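2-C-methyl-D-erythritol 4-phosphate cytidylyltransferase (Anaerococcus prevotii, PDB 4KT7) probably catalyses the transfer of a cytidylyl group from CTP to 2-C-methyl-D-erythritol 4-phosphate, a step of the DXP route to isoprenoids. Local coordinates at residues G84-L96 against Y180-D193. Numbering follows the deposited sequence.
Sequences GSTTRELSTFEGL and YEKYLASEFKVTDD
Asp193 OD1 is gripped end-on by two nitrogens of Arg88, NH1 and NH2, each at 3.0 Å. Both N-H groups reach it from the same face of the carboxylate; the oxygen lies almost in the guanidinium plane, while the two planes are turned 57° apart. The arginine chain leaves the helix with CG opposite the backbone N (chi1 -173°) and bends at chi3, which turns its end toward the 180-193 segment. Arg88 NH2 also forms a salt bridge with Glu89 OE2 at 2.7 Å, though its hydrogen bond there is weak, so one cation serves two acids. A methionine in place of Arg88 would probably leave the carboxylates of Asp193 and Glu89 without the positive charge between them. Nearer the backbone, Glu89 lays CB and CG 3.6 Å from Tyr183 CE2, while its OE2 passes Val190 CG2.

The family belongs to the GT-A clan, whose nucleotide-binding fold layers helices against a central sheet. Here helices 88-97 and 173-184 run roughly antiparallel, their short segments inclined at 141°, and Tyr180 enters as a knob among Glu89, Thr92, Phe93 and Leu96. Leu96 CD1 lies over one face of its ring in a CH-pi contact, displaced toward the rim, and Glu89 O approaches the ring edge at CE2. The hydroxyl end abuts Thr92, with Tyr180 OH 3.4 Å from Thr92 CG2. Thr92 and Leu96 also touch strand 10-16, at Thr15 and Ile13.

Farther along, Leu184 divides its two methyls. Leu184 CD1 is centred over a face of the Phe93 ring, 3.6 Å from the centroid, whereas Leu184 CD2 meets Leu90 CD2 at 3.7 Å.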
ATOM      1  N   GLY A  84       8.057  -7.548  26.372  1.00 21.38           N
ATOM      2  CA  GLY A  84       6.757  -7.447  25.725  1.00 20.03           C
ATOM      3  C   GLY A  84       5.885  -8.653  26.041  1.00 23.73           C
ATOM      4  O   GLY A  84       6.201  -9.430  26.932  1.00 24.57           O
ATOM      5  N   SER A  85       4.785  -8.822  25.318  1.00 21.31           N
ATOM      6  CA  SER A  85       3.900  -9.946  25.597  1.00 19.81           C
ATOM      7  C   SER A  85       3.563 -10.699  24.316  1.00 23.38           C
ATOM      8  O   SER A  85       4.397 -10.776  23.413  1.00 24.67           O
ATOM      9  CB  SER A  85       2.641  -9.479  26.320  1.00 16.86           C
ATOM     10  OG  SER A  85       1.897 -10.593  26.782  1.00 22.25           O
ATOM     11  N   THR A  86       2.354 -11.249  24.231  1.00 20.71           N
ATOM     12  CA  THR A  86       2.024 -12.151  23.123  1.00 28.31           C
ATOM     13  C   THR A  86       1.232 -11.525  21.958  1.00 33.62           C
ATOM     14  O   THR A  86       0.960 -12.202  20.969  1.00 32.65           O
ATOM     15  CB  THR A  86       1.256 -13.391  23.607  1.00 24.04           C
ATOM     16  OG1 THR A  86       0.205 -12.960  24.471  1.00 24.33           O
ATOM     17  CG2 THR A  86       2.190 -14.359  24.357  1.00 24.91           C
ATOM     18  N   THR A  87       0.826 -10.263  22.081  1.00 25.01           N
ATOM     19  CA  THR A  87       0.239  -9.538  20.947  1.00 22.65           C
ATOM     20  C   THR A  87       0.807  -8.135  20.937  1.00 24.14           C
ATOM     21  O   THR A  87       1.374  -7.697  21.946  1.00 25.39           O
ATOM     22  CB  THR A  87      -1.309  -9.431  21.006  1.00 21.78           C
ATOM     23  OG1 THR A  87      -1.699  -8.639  22.133  1.00 24.31           O
ATOM     24  CG2 THR A  87      -1.974 -10.811  21.092  1.00 27.69           C
ATOM     25  N   ARG A  88       0.643  -7.428  19.817  1.00 27.58           N
ATOM     26  CA  ARG A  88       1.074  -6.033  19.730  1.00 25.77           C
ATOM     27  C   ARG A  88       0.482  -5.248  20.878  1.00 21.04           C
ATOM     28  O   ARG A  88       1.177  -4.462  21.521  1.00 20.35           O
ATOM     29  CB  ARG A  88       0.635  -5.384  18.408  1.00 28.83           C
ATOM     30  CG  ARG A  88       1.205  -3.970  18.172  1.00 29.64           C
ATOM     31  CD  ARG A  88       0.461  -3.220  17.060  1.00 35.25           C
ATOM     32  NE  ARG A  88      -0.958  -3.039  17.361  1.00 39.33           N
ATOM     33  CZ  ARG A  88      -1.434  -2.131  18.216  1.00 46.25           C
ATOM     34  NH1 ARG A  88      -0.600  -1.330  18.875  1.00 47.08           N
ATOM     35  NH2 ARG A  88      -2.743  -2.030  18.427  1.00 43.22           N
ATOM     36  N   GLU A  89      -0.807  -5.462  21.144  1.00 17.93           N
ATOM     37  CA  GLU A  89      -1.496  -4.666  22.137  1.00 16.81           C
ATOM     38  C   GLU A  89      -1.000  -4.938  23.561  1.00 17.06           C
ATOM     39  O   GLU A  89      -0.774  -4.015  24.338  1.00 17.77           O
ATOM     40  CB  GLU A  89      -3.015  -4.880  22.045  1.00 19.01           C
ATOM     41  CG  GLU A  89      -3.642  -4.261  20.795  1.00 25.19           C
ATOM     42  CD  GLU A  89      -3.477  -5.131  19.569  1.00 35.65           C
ATOM     43  OE1 GLU A  89      -3.297  -6.362  19.729  1.00 30.66           O
ATOM     44  OE2 GLU A  89      -3.514  -4.585  18.442  1.00 48.32           O
ATOM     45  N   LEU A  90      -0.856  -6.207  23.908  1.00 18.39           N
ATOM     46  CA  LEU A  90      -0.363  -6.565  25.234  1.00 15.77           C
ATOM     47  C   LEU A  90       1.066  -6.071  25.434  1.00 21.26           C
ATOM     48  O   LEU A  90       1.452  -5.661  26.538  1.00 18.65           O
ATOM     49  CB  LEU A  90      -0.452  -8.070  25.447  1.00 16.70           C
ATOM     50  CG  LEU A  90      -1.862  -8.659  25.621  1.00 21.41           C
ATOM     51  CD1 LEU A  90      -1.780 -10.180  25.534  1.00 19.41           C
ATOM     52  CD2 LEU A  90      -2.447  -8.263  26.948  1.00 22.00           C
ATOM     53  N   SER A  91       1.847  -6.084  24.359  1.00 20.92           N
ATOM     54  CA  SER A  91       3.168  -5.479  24.386  1.00 15.90           C
ATOM     55  C   SER A  91       3.108  -3.973  24.666  1.00 15.98           C
ATOM     56  O   SER A  91       3.833  -3.453  25.527  1.00 20.68           O
ATOM     57  CB  SER A  91       3.893  -5.753  23.069  1.00 21.04           C
ATOM     58  OG  SER A  91       4.294  -7.119  23.031  1.00 17.18           O
ATOM     59  N   THR A  92       2.243  -3.267  23.954  1.00 20.30           N
ATOM     60  CA  THR A  92       2.102  -1.832  24.159  1.00 18.41           C
ATOM     61  C   THR A  92       1.718  -1.529  25.614  1.00 18.90           C
ATOM     62  O   THR A  92       2.251  -0.605  26.234  1.00 19.03           O
ATOM     63  CB  THR A  92       1.057  -1.292  23.186  1.00 20.68           C
ATOM     64  OG1 THR A  92       1.558  -1.516  21.863  1.00 16.64           O
ATOM     65  CG2 THR A  92       0.775   0.206  23.414  1.00 18.46           C
ATOM     66  N   PHE A  93       0.828  -2.338  26.176  1.00 19.00           N
ATOM     67  CA  PHE A  93       0.405  -2.123  27.558  1.00 16.77           C
ATOM     68  C   PHE A  93       1.529  -2.301  28.559  1.00 19.73           C
ATOM     69  O   PHE A  93       1.587  -1.577  29.558  1.00 25.54           O
ATOM     70  CB  PHE A  93      -0.751  -3.030  27.934  1.00 20.91           C
ATOM     71  CG  PHE A  93      -1.462  -2.604  29.187  1.00 16.48           C
ATOM     72  CD1 PHE A  93      -2.106  -1.388  29.243  1.00 19.80           C
ATOM     73  CD2 PHE A  93      -1.478  -3.422  30.303  1.00 26.44           C
ATOM     74  CE1 PHE A  93      -2.775  -0.984  30.400  1.00 17.69           C
ATOM     75  CE2 PHE A  93      -2.138  -3.034  31.461  1.00 22.30           C
ATOM     76  CZ  PHE A  93      -2.780  -1.812  31.508  1.00 17.98           C
ATOM     77  N   GLU A  94       2.428  -3.253  28.316  1.00 19.26           N
ATOM     78  CA  GLU A  94       3.606  -3.381  29.180  1.00 21.05           C
ATOM     79  C   GLU A  94       4.427  -2.098  29.082  1.00 26.32           C
ATOM     80  O   GLU A  94       5.011  -1.639  30.069  1.00 20.29           O
ATOM     81  CB  GLU A  94       4.489  -4.563  28.766  1.00 21.24           C
ATOM     82  CG  GLU A  94       3.923  -5.933  29.035  1.00 22.58           C
ATOM     83  CD  GLU A  94       3.499  -6.111  30.483  1.00 28.01           C
ATOM     84  OE1 GLU A  94       4.362  -6.006  31.391  1.00 33.71           O
ATOM     85  OE2 GLU A  94       2.294  -6.349  30.709  1.00 25.05           O
ATOM     86  N   GLY A  95       4.483  -1.528  27.878  1.00 16.74           N
ATOM     87  CA  GLY A  95       5.187  -0.271  27.678  1.00 18.08           C
ATOM     88  C   GLY A  95       4.481   0.840  28.446  1.00 22.82           C
ATOM     89  O   GLY A  95       5.137   1.641  29.112  1.00 19.78           O
ATOM     90  N   LEU A  96       3.151   0.892  28.356  1.00 19.52           N
ATOM     91  CA  LEU A  96       2.371   1.931  29.041  1.00 18.08           C
ATOM     92  C   LEU A  96       2.452   1.842  30.557  1.00 20.40           C
ATOM     93  O   LEU A  96       2.445   2.876  31.242  1.00 18.70           O
ATOM     94  CB  LEU A  96       0.899   1.890  28.628  1.00 20.77           C
ATOM     95  CG  LEU A  96       0.550   2.278  27.184  1.00 19.88           C
ATOM     96  CD1 LEU A  96      -0.870   1.827  26.889  1.00 15.84           C
ATOM     97  CD2 LEU A  96       0.665   3.800  26.962  1.00 14.86           C
ATOM     98  N   TYR A 180      -6.883   1.696  26.882  1.00 20.99           N
ATOM     99  CA  TYR A 180      -6.232   0.392  26.899  1.00 18.58           C
ATOM    100  C   TYR A 180      -6.832  -0.539  27.945  1.00 26.32           C
ATOM    101  O   TYR A 180      -7.035  -1.741  27.693  1.00 21.62           O
ATOM    102  CB  TYR A 180      -4.708   0.535  27.054  1.00 17.46           C
ATOM    103  CG  TYR A 180      -3.990   0.158  25.781  1.00 18.67           C
ATOM    104  CD1 TYR A 180      -3.809   1.079  24.765  1.00 16.02           C
ATOM    105  CD2 TYR A 180      -3.568  -1.148  25.566  1.00 24.04           C
ATOM    106  CE1 TYR A 180      -3.173   0.726  23.574  1.00 20.50           C
ATOM    107  CE2 TYR A 180      -2.947  -1.514  24.388  1.00 27.14           C
ATOM    108  CZ  TYR A 180      -2.755  -0.575  23.394  1.00 22.65           C
ATOM    109  OH  TYR A 180      -2.139  -0.944  22.218  1.00 22.24           O
ATOM    110  N   GLU A 181      -7.153   0.005  29.112  1.00 23.45           N
ATOM    111  CA  GLU A 181      -7.814  -0.813  30.123  1.00 25.38           C
ATOM    112  C   GLU A 181      -9.193  -1.267  29.657  1.00 24.44           C
ATOM    113  O   GLU A 181      -9.574  -2.407  29.891  1.00 30.57           O
ATOM    114  CB  GLU A 181      -7.909  -0.057  31.440  1.00 26.23           C
ATOM    115  CG  GLU A 181      -6.557   0.219  32.041  1.00 23.50           C
ATOM    116  CD  GLU A 181      -6.653   0.811  33.441  1.00 41.83           C
ATOM    117  OE1 GLU A 181      -7.117   1.973  33.571  1.00 39.40           O
ATOM    118  OE2 GLU A 181      -6.268   0.108  34.406  1.00 45.90           O
ATOM    119  N   LYS A 182      -9.935  -0.380  28.994  1.00 19.07           N
ATOM    120  CA  LYS A 182     -11.204  -0.756  28.375  1.00 22.77           C
ATOM    121  C   LYS A 182     -11.023  -1.840  27.316  1.00 21.92           C
ATOM    122  O   LYS A 182     -11.809  -2.780  27.234  1.00 24.00           O
ATOM    123  CB  LYS A 182     -11.866   0.454  27.718  1.00 27.35           C
ATOM    124  CG  LYS A 182     -12.574   1.378  28.682  1.00 32.53           C
ATOM    125  CD  LYS A 182     -13.117   2.582  27.941  1.00 36.64           C
ATOM    126  CE  LYS A 182     -14.181   3.274  28.755  1.00 44.57           C
ATOM    127  NZ  LYS A 182     -15.348   2.375  29.049  1.00 48.24           N
ATOM    128  N   TYR A 183      -9.991  -1.699  26.500  1.00 19.12           N
ATOM    129  CA  TYR A 183      -9.693  -2.706  25.476  1.00 20.74           C
ATOM    130  C   TYR A 183      -9.411  -4.078  26.072  1.00 23.02           C
ATOM    131  O   TYR A 183      -9.901  -5.098  25.577  1.00 23.74           O
ATOM    132  CB  TYR A 183      -8.503  -2.267  24.625  1.00 17.74           C
ATOM    133  CG  TYR A 183      -8.087  -3.306  23.609  1.00 26.46           C
ATOM    134  CD1 TYR A 183      -8.860  -3.545  22.477  1.00 27.65           C
ATOM    135  CD2 TYR A 183      -6.934  -4.058  23.782  1.00 30.62           C
ATOM    136  CE1 TYR A 183      -8.491  -4.497  21.545  1.00 38.60           C
ATOM    137  CE2 TYR A 183      -6.559  -5.021  22.852  1.00 40.30           C
ATOM    138  CZ  TYR A 183      -7.340  -5.234  21.736  1.00 44.53           C
ATOM    139  OH  TYR A 183      -6.976  -6.183  20.802  1.00 56.03           O
ATOM    140  N   LEU A 184      -8.601  -4.110  27.124  1.00 23.46           N
ATOM    141  CA  LEU A 184      -8.267  -5.366  27.786  1.00 30.15           C
ATOM    142  C   LEU A 184      -9.492  -6.023  28.380  1.00 31.35           C
ATOM    143  O   LEU A 184      -9.605  -7.246  28.404  1.00 30.12           O
ATOM    144  CB  LEU A 184      -7.223  -5.135  28.884  1.00 30.39           C
ATOM    145  CG  LEU A 184      -5.872  -4.695  28.329  1.00 26.74           C
ATOM    146  CD1 LEU A 184      -4.967  -4.176  29.448  1.00 35.97           C
ATOM    147  CD2 LEU A 184      -5.213  -5.835  27.592  1.00 28.82           C
ATOM    148  N   ALA A 185     -10.425  -5.215  28.861  1.00 30.82           N
ATOM    149  CA  ALA A 185     -11.612  -5.785  29.473  1.00 29.58           C
ATOM    150  C   ALA A 185     -12.651  -6.145  28.420  1.00 32.99           C
ATOM    151  O   ALA A 185     -13.704  -6.652  28.762  1.00 34.16           O
ATOM    152  CB  ALA A 185     -12.197  -4.833  30.486  1.00 33.32           C
ATOM    153  N   SER A 186     -12.351  -5.893  27.145  1.00 33.17           N
ATOM    154  CA  SER A 186     -13.320  -6.119  26.068  1.00 30.52           C
ATOM    155  C   SER A 186     -12.982  -7.326  25.203  1.00 35.46           C
ATOM    156  O   SER A 186     -11.934  -7.960  25.370  1.00 33.59           O
ATOM    157  CB  SER A 186     -13.386  -4.896  25.159  1.00 30.56           C
ATOM    158  OG  SER A 186     -12.303  -4.899  24.231  1.00 29.09           O
ATOM    159  N   GLU A 187     -13.872  -7.625  24.261  1.00 34.60           N
ATOM    160  CA  GLU A 187     -13.620  -8.666  23.272  1.00 41.21           C
ATOM    161  C   GLU A 187     -13.436  -8.083  21.858  1.00 37.70           C
ATOM    162  O   GLU A 187     -13.626  -8.778  20.860  1.00 42.65           O
ATOM    163  CB  GLU A 187     -14.744  -9.713  23.299  1.00 51.74           C
ATOM    164  CG  GLU A 187     -15.015 -10.342  24.676  1.00 58.37           C
ATOM    165  CD  GLU A 187     -13.999 -11.413  25.081  1.00 67.36           C
ATOM    166  OE1 GLU A 187     -14.418 -12.471  25.608  1.00 73.42           O
ATOM    167  OE2 GLU A 187     -12.781 -11.198  24.898  1.00 67.21           O
ATOM    168  N   PHE A 188     -13.064  -6.804  21.790  1.00 30.05           N
ATOM    169  CA  PHE A 188     -12.756  -6.132  20.535  1.00 35.07           C
ATOM    170  C   PHE A 188     -11.357  -6.501  20.028  1.00 39.26           C
ATOM    171  O   PHE A 188     -10.435  -6.743  20.825  1.00 32.12           O
ATOM    172  CB  PHE A 188     -12.796  -4.608  20.731  1.00 35.71           C
ATOM    173  CG  PHE A 188     -14.174  -4.055  21.014  1.00 41.90           C
ATOM    174  CD1 PHE A 188     -15.285  -4.511  20.310  1.00 47.76           C
ATOM    175  CD2 PHE A 188     -14.354  -3.068  21.976  1.00 38.57           C
ATOM    176  CE1 PHE A 188     -16.552  -3.994  20.563  1.00 47.24           C
ATOM    177  CE2 PHE A 188     -15.620  -2.547  22.234  1.00 42.58           C
ATOM    178  CZ  PHE A 188     -16.720  -3.014  21.527  1.00 48.14           C
ATOM    179  N   LYS A 189     -11.201  -6.518  18.705  1.00 37.05           N
ATOM    180  CA  LYS A 189      -9.879  -6.590  18.083  1.00 32.91           C
ATOM    181  C   LYS A 189      -9.651  -5.315  17.261  1.00 32.73           C
ATOM    182  O   LYS A 189     -10.493  -4.940  16.450  1.00 37.59           O
ATOM    183  CB  LYS A 189      -9.760  -7.856  17.229  1.00 37.12           C
ATOM    184  CG  LYS A 189     -11.093  -8.361  16.683  1.00 49.09           C
ATOM    185  CD  LYS A 189     -11.016  -9.827  16.253  1.00 57.40           C
ATOM    186  CE  LYS A 189     -12.274 -10.255  15.487  1.00 61.41           C
ATOM    187  NZ  LYS A 189     -12.364 -11.737  15.317  1.00 63.46           N
ATOM    188  N   VAL A 190      -8.536  -4.626  17.503  1.00 35.58           N
ATOM    189  CA  VAL A 190      -8.273  -3.364  16.825  1.00 36.67           C
ATOM    190  C   VAL A 190      -7.196  -3.490  15.753  1.00 38.30           C
ATOM    191  O   VAL A 190      -6.307  -4.341  15.844  1.00 31.40           O
ATOM    192  CB  VAL A 190      -7.858  -2.245  17.814  1.00 38.67           C
ATOM    193  CG1 VAL A 190      -8.916  -2.062  18.880  1.00 43.32           C
ATOM    194  CG2 VAL A 190      -6.513  -2.560  18.434  1.00 32.83           C
ATOM    195  N   THR A 191      -7.292  -2.646  14.729  1.00 44.83           N
ATOM    196  CA  THR A 191      -6.264  -2.588  13.693  1.00 43.36           C
ATOM    197  C   THR A 191      -5.057  -1.801  14.201  1.00 35.09           C
ATOM    198  O   THR A 191      -3.927  -2.094  13.824  1.00 32.24           O
ATOM    199  CB  THR A 191      -6.787  -1.951  12.392  1.00 47.86           C
ATOM    200  OG1 THR A 191      -7.312  -0.638  12.665  1.00 48.07           O
ATOM    201  CG2 THR A 191      -7.868  -2.820  11.782  1.00 54.68           C
ATOM    202  N   ASP A 192      -5.310  -0.794  15.044  1.00 20.52           N
ATOM    203  CA  ASP A 192      -4.243   0.004  15.639  1.00 21.51           C
ATOM    204  C   ASP A 192      -4.802   0.727  16.845  1.00 18.65           C
ATOM    205  O   ASP A 192      -6.018   0.694  17.072  1.00 25.15           O
ATOM    206  CB  ASP A 192      -3.717   1.028  14.636  1.00 17.68           C
ATOM    207  CG  ASP A 192      -4.710   2.139  14.374  1.00 18.21           C
ATOM    208  OD1 ASP A 192      -5.798   1.858  13.802  1.00 23.76           O
ATOM    209  OD2 ASP A 192      -4.411   3.304  14.725  1.00 21.20           O
ATOM    210  N   ASP A 193      -3.940   1.390  17.613  1.00 14.62           N
ATOM    211  CA  ASP A 193      -4.393   1.990  18.865  1.00 23.74           C
ATOM    212  C   ASP A 193      -5.423   3.082  18.645  1.00 21.29           C
ATOM    213  O   ASP A 193      -6.286   3.289  19.492  1.00 22.69           O
ATOM    214  CB  ASP A 193      -3.229   2.573  19.676  1.00 16.39           C
ATOM    215  CG  ASP A 193      -2.207   1.530  20.072  1.00 29.62           C
ATOM    216  OD1 ASP A 193      -2.594   0.361  20.294  1.00 27.42           O
ATOM    217  OD2 ASP A 193      -1.012   1.888  20.180  1.00 31.91           O
TER